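Local coordinates for protein MccF (Escherichia coli, PDB 4IIY) that confers self-immunity against microcin C7, probably as a carboxypeptidase-like serine hydrolase of the peptidase S66 family, at residues Phe48-Ser52 against Asp146-Leu150; Ile140-Ala145 against Thr162-Ala167. The protein carries 1 engineered substitution. All coordinates share one frame; numbering follows the deposited sequence.

Contact 1 (Phe48-Ser52 against Asp146-Leu150); sequences FFSSS and DTTAL. With 1EI (5'-O-(L-alpha-glutamylsulfamoyl)inosine), chain K.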
ATOM      1  N   PHE B  48     -10.335  18.943 -17.679  1.00  7.61           N
ATOM      2  CA  PHE B  48     -10.391  17.842 -16.727  1.00  7.17           C
ATOM      3  C   PHE B  48      -9.985  16.505 -17.335  1.00  8.38           C
ATOM      4  O   PHE B  48     -10.181  16.262 -18.536  1.00  8.07           O
ATOM      5  CB  PHE B  48     -11.743  17.782 -15.999  1.00  8.35           C
ATOM      6  CG  PHE B  48     -12.955  17.670 -16.894  1.00  9.11           C
ATOM      7  CD1 PHE B  48     -13.332  16.451 -17.424  1.00  7.44           C
ATOM      8  CD2 PHE B  48     -13.750  18.782 -17.158  1.00  8.98           C
ATOM      9  CE1 PHE B  48     -14.481  16.330 -18.201  1.00  8.55           C
ATOM     10  CE2 PHE B  48     -14.898  18.670 -17.945  1.00  9.76           C
ATOM     11  CZ  PHE B  48     -15.256  17.446 -18.472  1.00 10.15           C
ATOM     12  N   PHE B  49      -9.396  15.651 -16.496  1.00  7.43           N
ATOM     13  CA  PHE B  49      -8.846  14.374 -16.943  1.00  8.09           C
ATOM     14  C   PHE B  49      -9.207  13.265 -15.960  1.00  7.45           C
ATOM     15  O   PHE B  49      -9.434  13.529 -14.774  1.00  8.16           O
ATOM     16  CB  PHE B  49      -7.319  14.470 -17.073  1.00  7.81           C
ATOM     17  CG  PHE B  49      -6.614  14.651 -15.758  1.00  7.57           C
ATOM     18  CD1 PHE B  49      -6.074  13.565 -15.094  1.00  8.32           C
ATOM     19  CD2 PHE B  49      -6.533  15.895 -15.163  1.00  7.28           C
ATOM     20  CE1 PHE B  49      -5.452  13.728 -13.871  1.00  8.77           C
ATOM     21  CE2 PHE B  49      -5.905  16.064 -13.951  1.00  7.96           C
ATOM     22  CZ  PHE B  49      -5.371  14.975 -13.297  1.00  9.30           C
ATOM     23  N   SER B  50      -9.247  12.031 -16.455  1.00  7.03           N
ATOM     24  CA  SER B  50      -9.555  10.854 -15.644  1.00  7.43           C
ATOM     25  C   SER B  50      -8.355   9.903 -15.647  1.00  7.28           C
ATOM     26  O   SER B  50      -8.220   9.035 -16.518  1.00  7.94           O
ATOM     27  CB  SER B  50     -10.800  10.152 -16.189  1.00  7.82           C
ATOM     28  OG  SER B  50     -11.922  11.031 -16.222  1.00  7.56           O
ATOM     29  N   SER B  51      -7.477  10.075 -14.664  1.00  6.80           N
ATOM     30  CA  SER B  51      -6.238   9.301 -14.619  1.00  7.36           C
ATOM     31  C   SER B  51      -6.405   7.918 -13.998  1.00  6.42           C
ATOM     32  O   SER B  51      -5.456   7.127 -13.990  1.00  7.16           O
ATOM     33  CB  SER B  51      -5.126  10.065 -13.894  1.00  8.49           C
ATOM     34  OG  SER B  51      -5.463  10.366 -12.544  1.00  8.36           O
ATOM     35  N   SER B  52      -7.600   7.606 -13.500  1.00  6.63           N
ATOM     36  CA  SER B  52      -7.843   6.291 -12.915  1.00  8.12           C
ATOM     37  C   SER B  52      -9.291   5.832 -13.129  1.00  6.75           C
ATOM     38  O   SER B  52      -9.630   5.360 -14.221  1.00  8.26           O
ATOM     39  CB  SER B  52      -7.438   6.274 -11.434  1.00  8.29           C
ATOM     40  OG  SER B  52      -7.400   4.952 -10.925  1.00  8.12           O
ATOM     41  N   ASP B 146      -6.040   9.344  -5.010  1.00  6.34           N
ATOM     42  CA  ASP B 146      -5.075   8.672  -5.886  1.00  6.64           C
ATOM     43  C   ASP B 146      -4.243   9.630  -6.733  1.00  6.93           C
ATOM     44  O   ASP B 146      -3.099   9.321  -7.119  1.00  7.27           O
ATOM     45  CB  ASP B 146      -5.787   7.691  -6.817  1.00  7.52           C
ATOM     46  CG  ASP B 146      -4.821   6.975  -7.723  1.00  7.35           C
ATOM     47  OD1 ASP B 146      -4.074   6.119  -7.216  1.00  7.57           O
ATOM     48  OD2 ASP B 146      -4.780   7.299  -8.931  1.00  8.13           O
ATOM     49  N   THR B 147      -4.819  10.781  -7.060  1.00  6.33           N
ATOM     50  CA  THR B 147      -4.115  11.742  -7.905  1.00  7.05           C
ATOM     51  C   THR B 147      -2.864  12.322  -7.233  1.00  6.46           C
ATOM     52  O   THR B 147      -2.027  12.945  -7.892  1.00  6.71           O
ATOM     53  CB  THR B 147      -5.081  12.836  -8.371  1.00  7.80           C
ATOM     54  OG1 THR B 147      -6.337  12.225  -8.694  1.00  8.51           O
ATOM     55  CG2 THR B 147      -4.543  13.537  -9.611  1.00 10.89           C
ATOM     56  N   THR B 148      -2.721  12.093  -5.929  1.00  5.99           N
ATOM     57  CA  THR B 148      -1.467  12.353  -5.238  1.00  6.31           C
ATOM     58  C   THR B 148      -0.249  11.870  -6.022  1.00  5.23           C
ATOM     59  O   THR B 148       0.791  12.523  -6.033  1.00  6.79           O
ATOM     60  CB  THR B 148      -1.460  11.641  -3.869  1.00  5.92           C
ATOM     61  OG1 THR B 148      -2.483  12.184  -3.028  1.00  6.81           O
ATOM     62  CG2 THR B 148      -0.115  11.790  -3.157  1.00  8.36           C
ATOM     63  N   ALA B 149      -0.351  10.710  -6.662  1.00  6.49           N
ATOM     64  CA  ALA B 149       0.811  10.198  -7.390  1.00  6.38           C
ATOM     65  C   ALA B 149       1.285  11.200  -8.447  1.00  7.11           C
ATOM     66  O   ALA B 149       2.491  11.399  -8.632  1.00  7.17           O
ATOM     67  CB  ALA B 149       0.505   8.847  -8.018  1.00  7.65           C
ATOM     68  N   LEU B 150       0.340  11.833  -9.136  1.00  6.53           N
ATOM     69  CA  LEU B 150       0.659  12.853 -10.133  1.00  7.94           C
ATOM     70  C   LEU B 150       1.104  14.168  -9.509  1.00  7.72           C
ATOM     71  O   LEU B 150       2.058  14.788  -9.976  1.00  8.49           O
ATOM     72  CB  LEU B 150      -0.528  13.125 -11.052  1.00  8.49           C
ATOM     73  CG  LEU B 150      -1.133  11.922 -11.756  1.00  8.38           C
ATOM     74  CD1 LEU B 150      -2.150  12.405 -12.773  1.00  9.65           C
ATOM     75  CD2 LEU B 150      -0.054  11.069 -12.433  1.00 10.27           C
TER
HETATM   76  O6  1EI K 401     -20.535   5.016  -4.765  0.61 21.67           O
HETATM   77  C6  1EI K 401     -20.098   5.890  -3.985  0.97 14.41           C
HETATM   78  N1  1EI K 401     -20.823   6.316  -2.930  0.80 17.38           N
HETATM   79  C2  1EI K 401     -20.368   7.258  -2.086  0.82 16.17           C
HETATM   80  N3  1EI K 401     -19.170   7.851  -2.223  0.86 14.71           N
HETATM   81  C5  1EI K 401     -18.770   6.492  -4.202  1.00 15.41           C
HETATM   82  C4  1EI K 401     -18.353   7.510  -3.242  1.00 14.27           C
HETATM   83  N7  1EI K 401     -17.768   6.370  -5.097  0.90 16.92           N
HETATM   84  C8  1EI K 401     -16.789   7.234  -4.739  0.88 17.65           C
HETATM   85  N9  1EI K 401     -17.147   7.905  -3.633  0.81 13.46           N
HETATM   86  C1' 1EI K 401     -16.347   8.922  -2.931  0.93 12.67           C
HETATM   87  O4' 1EI K 401     -15.517   9.653  -3.823  0.83 13.49           O
HETATM   88  C2' 1EI K 401     -15.407   8.217  -1.976  0.95 19.21           C
HETATM   89  O2' 1EI K 401     -16.025   8.078  -0.696  0.83 20.59           O
HETATM   90  C3' 1EI K 401     -14.207   9.136  -1.930  0.73 19.72           C
HETATM   91  O3' 1EI K 401     -14.241   9.902  -0.728  0.59 15.04           O
HETATM   92  C4' 1EI K 401     -14.362  10.083  -3.106  0.94 17.18           C
HETATM   93  C5' 1EI K 401     -13.132  10.081  -4.004  0.93 14.79           C
HETATM   94  O5' 1EI K 401     -12.923   8.789  -4.580  0.89 12.04           O
HETATM   95  SBF 1EI K 401     -11.553   8.476  -5.196  0.79 10.74           S
HETATM   96  OAE 1EI K 401     -11.740   7.544  -6.287  0.69 11.88           O
HETATM   97  OAF 1EI K 401     -11.014   9.733  -5.641  0.98 11.32           O
HETATM   98  NAQ 1EI K 401     -10.689   7.887  -4.055  0.98 13.46           N
HETATM   99  C   1EI K 401      -9.372   7.595  -4.107  0.69 10.93           C
HETATM  100  O   1EI K 401      -8.609   7.751  -5.053  0.98 10.43           O
HETATM  101  CA  1EI K 401      -8.771   7.052  -2.842  0.70 14.51           C
HETATM  102  N   1EI K 401      -9.795   6.832  -1.836  0.72 18.14           N
HETATM  103  CB  1EI K 401      -8.001   5.771  -3.145  0.78 20.14           C
HETATM  104  CG  1EI K 401      -6.736   5.673  -2.297  0.82 22.64           C
HETATM  105  CD  1EI K 401      -7.065   5.179  -0.907  1.00 18.99           C
HETATM  106  OE1 1EI K 401      -8.243   5.255  -0.501  0.48 23.66           O
HETATM  107  OE2 1EI K 401      -6.140   4.712  -0.219  0.75 20.05           O
HETATM  108  O   HOH W   1      -6.092   9.586  -9.873  1.00 11.52           O
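F49 and S51 face T147 and L150 where the end of strand 45-49 and the residues after it meet the turn that leads into helix 148-158. That turn follows A145, engineered at the position of the predicted nucleophile, a serine in the natural protein, in a strand-turn-helix resembling a nucleophile elbow. The apolar part is small. F49 CE1 lies 3.7 Å from L150 CD1, while F49 CZ approaches the T147 methyl CG2 at 4.0 Å. With CG lodged between the backbone N and the carbonyl carbon (chi1 67°), the far end of the F49 ring is turned to both residues, the T147 methyl lying at its edge, near the ring plane. L150 CD1 also touches both CB and OG of S51, at 3.9 Å; serine suits the place because its short side chain fits beside the methyl while OG bonds a water.

The polar part runs through that water, since no direct hydrogen bond spans the segments. It donates to D146 OD2 over 2.8 Å and also bonds S51 OG and T147 OG1, so three small polar side chains share it. D146 OD2 has a second partner in the backbone N of S122, which steadies the carboxylate. S52 touches D146 by van der Waals contact alone; its OG is held by the amides of D120 and N121.

D146 also bonds the ligand, consistent with an oxyanion-hole role: D146 N donates to 1EI O over 3.0 Å, at an N-H...O angle of 154°.

Contact 2 (Ile140-Ala145 against Thr162-Ala167); sequences IIIGYA and TFYGPA. Engineered in segment 140-145: A145 (natural residue Ser). With 1EI (5'-O-(L-alpha-glutamylsulfamoyl)inosine), chain K.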
ATOM      1  N   ILE B 140      -2.057  25.344 -13.182  1.00  9.27           N
ATOM      2  CA  ILE B 140      -2.552  24.865 -11.904  1.00  8.80           C
ATOM      3  C   ILE B 140      -3.027  23.425 -12.069  1.00  7.20           C
ATOM      4  O   ILE B 140      -3.954  23.159 -12.833  1.00 10.06           O
ATOM      5  CB  ILE B 140      -3.726  25.732 -11.421  1.00  8.49           C
ATOM      6  CG1 ILE B 140      -3.272  27.184 -11.226  1.00  9.61           C
ATOM      7  CG2 ILE B 140      -4.324  25.154 -10.133  1.00  9.81           C
ATOM      8  CD1 ILE B 140      -4.414  28.166 -11.084  1.00 12.00           C
ATOM      9  N   ILE B 141      -2.385  22.494 -11.370  1.00  7.77           N
ATOM     10  CA  ILE B 141      -2.768  21.087 -11.418  1.00  7.97           C
ATOM     11  C   ILE B 141      -3.367  20.758 -10.060  1.00  7.52           C
ATOM     12  O   ILE B 141      -2.720  20.987  -9.034  1.00  7.83           O
ATOM     13  CB  ILE B 141      -1.550  20.166 -11.670  1.00  8.56           C
ATOM     14  CG1 ILE B 141      -0.672  20.691 -12.811  1.00 12.33           C
ATOM     15  CG2 ILE B 141      -2.011  18.727 -11.909  1.00 10.05           C
ATOM     16  CD1 ILE B 141      -1.347  20.770 -14.122  1.00 14.48           C
ATOM     17  N   ILE B 142      -4.597  20.251 -10.049  1.00  7.64           N
ATOM     18  CA  ILE B 142      -5.345  20.087  -8.808  1.00  7.55           C
ATOM     19  C   ILE B 142      -6.162  18.794  -8.778  1.00  7.17           C
ATOM     20  O   ILE B 142      -6.743  18.370  -9.785  1.00  7.44           O
ATOM     21  CB  ILE B 142      -6.231  21.337  -8.534  1.00  8.05           C
ATOM     22  CG1 ILE B 142      -6.831  21.315  -7.121  1.00  7.54           C
ATOM     23  CG2 ILE B 142      -7.309  21.494  -9.613  1.00  8.87           C
ATOM     24  CD1 ILE B 142      -7.342  22.678  -6.686  1.00  9.28           C
ATOM     25  N   GLY B 143      -6.159  18.159  -7.611  1.00  6.98           N
ATOM     26  CA  GLY B 143      -6.954  16.972  -7.343  1.00  7.25           C
ATOM     27  C   GLY B 143      -6.525  16.416  -6.001  1.00  6.94           C
ATOM     28  O   GLY B 143      -5.825  17.088  -5.241  1.00  6.37           O
ATOM     29  N   TYR B 144      -6.933  15.192  -5.695  1.00  6.51           N
ATOM     30  CA  TYR B 144      -6.580  14.601  -4.406  1.00  5.74           C
ATOM     31  C   TYR B 144      -6.629  13.082  -4.484  1.00  5.59           C
ATOM     32  O   TYR B 144      -6.795  12.515  -5.568  1.00  6.57           O
ATOM     33  CB  TYR B 144      -7.442  15.190  -3.265  1.00  6.83           C
ATOM     34  CG  TYR B 144      -8.893  14.753  -3.217  1.00  6.22           C
ATOM     35  CD1 TYR B 144      -9.314  13.817  -2.285  1.00  6.12           C
ATOM     36  CD2 TYR B 144      -9.849  15.301  -4.075  1.00  7.22           C
ATOM     37  CE1 TYR B 144     -10.642  13.417  -2.214  1.00  7.00           C
ATOM     38  CE2 TYR B 144     -11.173  14.916  -4.000  1.00  7.48           C
ATOM     39  CZ  TYR B 144     -11.558  13.970  -3.081  1.00  6.47           C
ATOM     40  OH  TYR B 144     -12.887  13.601  -3.054  1.00  9.24           O
ATOM     41  N   ALA B 145      -6.463  12.418  -3.349  1.00  6.10           N
ATOM     42  CA  ALA B 145      -6.659  10.977  -3.279  1.00  6.21           C
ATOM     43  C   ALA B 145      -5.628  10.285  -4.169  1.00  5.62           C
ATOM     44  O   ALA B 145      -4.443  10.602  -4.084  1.00  6.58           O
ATOM     45  CB  ALA B 145      -8.084  10.611  -3.661  1.00  7.17           C
ATOM     46  N   THR B 162       1.977  22.255  -7.173  1.00  9.29           N
ATOM     47  CA  THR B 162       0.664  21.691  -7.483  1.00  8.68           C
ATOM     48  C   THR B 162      -0.224  21.745  -6.232  1.00  9.15           C
ATOM     49  O   THR B 162       0.236  22.134  -5.154  1.00 10.56           O
ATOM     50  CB  THR B 162       0.780  20.234  -7.976  1.00  9.51           C
ATOM     51  OG1 THR B 162       1.262  19.393  -6.918  1.00  9.23           O
ATOM     52  CG2 THR B 162       1.707  20.144  -9.174  1.00 10.02           C
ATOM     53  N   PHE B 163      -1.498  21.373  -6.380  1.00  7.74           N
ATOM     54  CA  PHE B 163      -2.500  21.633  -5.348  1.00  7.42           C
ATOM     55  C   PHE B 163      -3.278  20.404  -4.919  1.00  6.98           C
ATOM     56  O   PHE B 163      -3.828  19.685  -5.757  1.00  7.65           O
ATOM     57  CB  PHE B 163      -3.471  22.710  -5.839  1.00  7.49           C
ATOM     58  CG  PHE B 163      -2.810  24.036  -6.071  1.00  7.44           C
ATOM     59  CD1 PHE B 163      -2.839  25.017  -5.099  1.00  8.13           C
ATOM     60  CD2 PHE B 163      -2.098  24.272  -7.237  1.00  8.69           C
ATOM     61  CE1 PHE B 163      -2.184  26.233  -5.305  1.00  7.49           C
ATOM     62  CE2 PHE B 163      -1.439  25.479  -7.444  1.00  9.33           C
ATOM     63  CZ  PHE B 163      -1.486  26.457  -6.476  1.00  8.59           C
ATOM     64  N   TYR B 164      -3.317  20.179  -3.604  1.00  6.56           N
ATOM     65  CA  TYR B 164      -4.191  19.177  -3.015  1.00  6.11           C
ATOM     66  C   TYR B 164      -5.533  19.857  -2.828  1.00  5.63           C
ATOM     67  O   TYR B 164      -5.652  20.776  -2.019  1.00  8.49           O
ATOM     68  CB  TYR B 164      -3.656  18.679  -1.664  1.00  7.32           C
ATOM     69  CG  TYR B 164      -4.073  17.249  -1.401  1.00  6.16           C
ATOM     70  CD1 TYR B 164      -3.467  16.212  -2.102  1.00  7.24           C
ATOM     71  CD2 TYR B 164      -5.095  16.929  -0.507  1.00  6.34           C
ATOM     72  CE1 TYR B 164      -3.834  14.912  -1.916  1.00  6.71           C
ATOM     73  CE2 TYR B 164      -5.478  15.604  -0.302  1.00  6.93           C
ATOM     74  CZ  TYR B 164      -4.834  14.603  -1.022  1.00  6.71           C
ATOM     75  OH  TYR B 164      -5.179  13.268  -0.896  1.00  7.06           O
ATOM     76  N   GLY B 165      -6.541  19.444  -3.581  1.00  6.21           N
ATOM     77  CA  GLY B 165      -7.802  20.151  -3.559  1.00  7.93           C
ATOM     78  C   GLY B 165      -8.831  19.469  -4.426  1.00  6.82           C
ATOM     79  O   GLY B 165      -8.654  18.314  -4.821  1.00  6.85           O
ATOM     80  N   PRO B 166      -9.924  20.184  -4.727  1.00  6.97           N
ATOM     81  CA  PRO B 166     -11.083  19.588  -5.394  1.00  7.37           C
ATOM     82  C   PRO B 166     -10.808  18.819  -6.677  1.00  7.22           C
ATOM     83  O   PRO B 166     -10.027  19.247  -7.533  1.00  9.51           O
ATOM     84  CB  PRO B 166     -11.948  20.807  -5.731  1.00 11.49           C
ATOM     85  CG  PRO B 166     -11.646  21.782  -4.659  1.00  9.13           C
ATOM     86  CD  PRO B 166     -10.226  21.530  -4.208  1.00  7.82           C
ATOM     87  N   ALA B 167     -11.492  17.683  -6.789  1.00  6.59           N
ATOM     88  CA  ALA B 167     -11.684  16.964  -8.040  1.00  8.03           C
ATOM     89  C   ALA B 167     -13.130  17.191  -8.477  1.00  7.17           C
ATOM     90  O   ALA B 167     -14.041  17.294  -7.649  1.00  7.69           O
ATOM     91  CB  ALA B 167     -11.387  15.478  -7.863  1.00  7.61           C
TER
HETATM   92  O6  1EI K 401     -20.535   5.016  -4.765  0.61 21.67           O
HETATM   93  C6  1EI K 401     -20.098   5.890  -3.985  0.97 14.41           C
HETATM   94  N1  1EI K 401     -20.823   6.316  -2.930  0.80 17.38           N
HETATM   95  C2  1EI K 401     -20.368   7.258  -2.086  0.82 16.17           C
HETATM   96  N3  1EI K 401     -19.170   7.851  -2.223  0.86 14.71           N
HETATM   97  C5  1EI K 401     -18.770   6.492  -4.202  1.00 15.41           C
HETATM   98  C4  1EI K 401     -18.353   7.510  -3.242  1.00 14.27           C
HETATM   99  N7  1EI K 401     -17.768   6.370  -5.097  0.90 16.92           N
HETATM  100  C8  1EI K 401     -16.789   7.234  -4.739  0.88 17.65           C
HETATM  101  N9  1EI K 401     -17.147   7.905  -3.633  0.81 13.46           N
HETATM  102  C1' 1EI K 401     -16.347   8.922  -2.931  0.93 12.67           C
HETATM  103  O4' 1EI K 401     -15.517   9.653  -3.823  0.83 13.49           O
HETATM  104  C2' 1EI K 401     -15.407   8.217  -1.976  0.95 19.21           C
HETATM  105  O2' 1EI K 401     -16.025   8.078  -0.696  0.83 20.59           O
HETATM  106  C3' 1EI K 401     -14.207   9.136  -1.930  0.73 19.72           C
HETATM  107  O3' 1EI K 401     -14.241   9.902  -0.728  0.59 15.04           O
HETATM  108  C4' 1EI K 401     -14.362  10.083  -3.106  0.94 17.18           C
HETATM  109  C5' 1EI K 401     -13.132  10.081  -4.004  0.93 14.79           C
HETATM  110  O5' 1EI K 401     -12.923   8.789  -4.580  0.89 12.04           O
HETATM  111  SBF 1EI K 401     -11.553   8.476  -5.196  0.79 10.74           S
HETATM  112  OAE 1EI K 401     -11.740   7.544  -6.287  0.69 11.88           O
HETATM  113  OAF 1EI K 401     -11.014   9.733  -5.641  0.98 11.32           O
HETATM  114  NAQ 1EI K 401     -10.689   7.887  -4.055  0.98 13.46           N
HETATM  115  C   1EI K 401      -9.372   7.595  -4.107  0.69 10.93           C
HETATM  116  O   1EI K 401      -8.609   7.751  -5.053  0.98 10.43           O
HETATM  117  CA  1EI K 401      -8.771   7.052  -2.842  0.70 14.51           C
HETATM  118  N   1EI K 401      -9.795   6.832  -1.836  0.72 18.14           N
HETATM  119  CB  1EI K 401      -8.001   5.771  -3.145  0.78 20.14           C
HETATM  120  CG  1EI K 401      -6.736   5.673  -2.297  0.82 22.64           C
HETATM  121  CD  1EI K 401      -7.065   5.179  -0.907  1.00 18.99           C
HETATM  122  OE1 1EI K 401      -8.243   5.255  -0.501  0.48 23.66           O
HETATM  123  OE2 1EI K 401      -6.140   4.712  -0.219  0.75 20.05           O
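I142 pairs with F163, and G143 with Y164, as neighbouring parallel strands of a beta-alpha-beta crossover whose connecting element is helix 148-158. F163 N donates to I141 O over 2.9 Å, a weak bond joins G143 N to F163 O, and G165 N bonds G143 O at 3.0 Å from above the carbonyl plane. I142, with CG1 anti to its backbone N (chi1 -170°), lays CG1 beside F163 CB and CD1 beside P166 CD. A CB at G165 would crowd I142 CD1 and P166 CD, consistent with glycine here.

Y144 can be followed outward. Its CB sits over the Y164 ring, 3.7 Å from the centroid, in a CH-pi contact. CD2 then passes G165 O at 3.3 Å, CE2 meets A167 CB at 3.9 Å, and OH ends 3.7 Å from C5' of the bound ligand. The long flat tyrosine thus spans from strand end to ligand.

Y164, one ring face against Y144 CB, accepts a bond at its OH from A145 N (2.9 Å, 156°) while also bonding E270 OE2. A phenylalanine in its place would probably leave both the A145 amide and E270 without this shared mate, and the turn less firmly held. A145, engineered from serine, brings CB within 3.2 Å of the ligand's carbonyl O. One phenol therefore links the backbone of the predicted nucleophile position to a predicted charge-relay residue, which is consistent with strand 162-164 helping to position the turn that holds the predicted nucleophile.

Both contacts are buried, and both reach the same parallel part of the six-stranded sheet and the same ligand. They adjoin where T148 OG1 packs against Y164 CE1 at 3.2 Å. Helix 148-158 ties them together: its start belongs to contact 1, and it carries the chain between the two strands of contact 2. Their chemistry differs with position. Contact 2 joins adjacent strands, so backbone bonds and aliphatic or aromatic packing dominate, over roughly three times the buried area. Contact 1, at the C-terminal ends of the parallel strands, combines a small apolar patch, F49 with L150 and T147, with a water shared by small polar side chains. A145 and D146, consecutive in the chain, are divided between them.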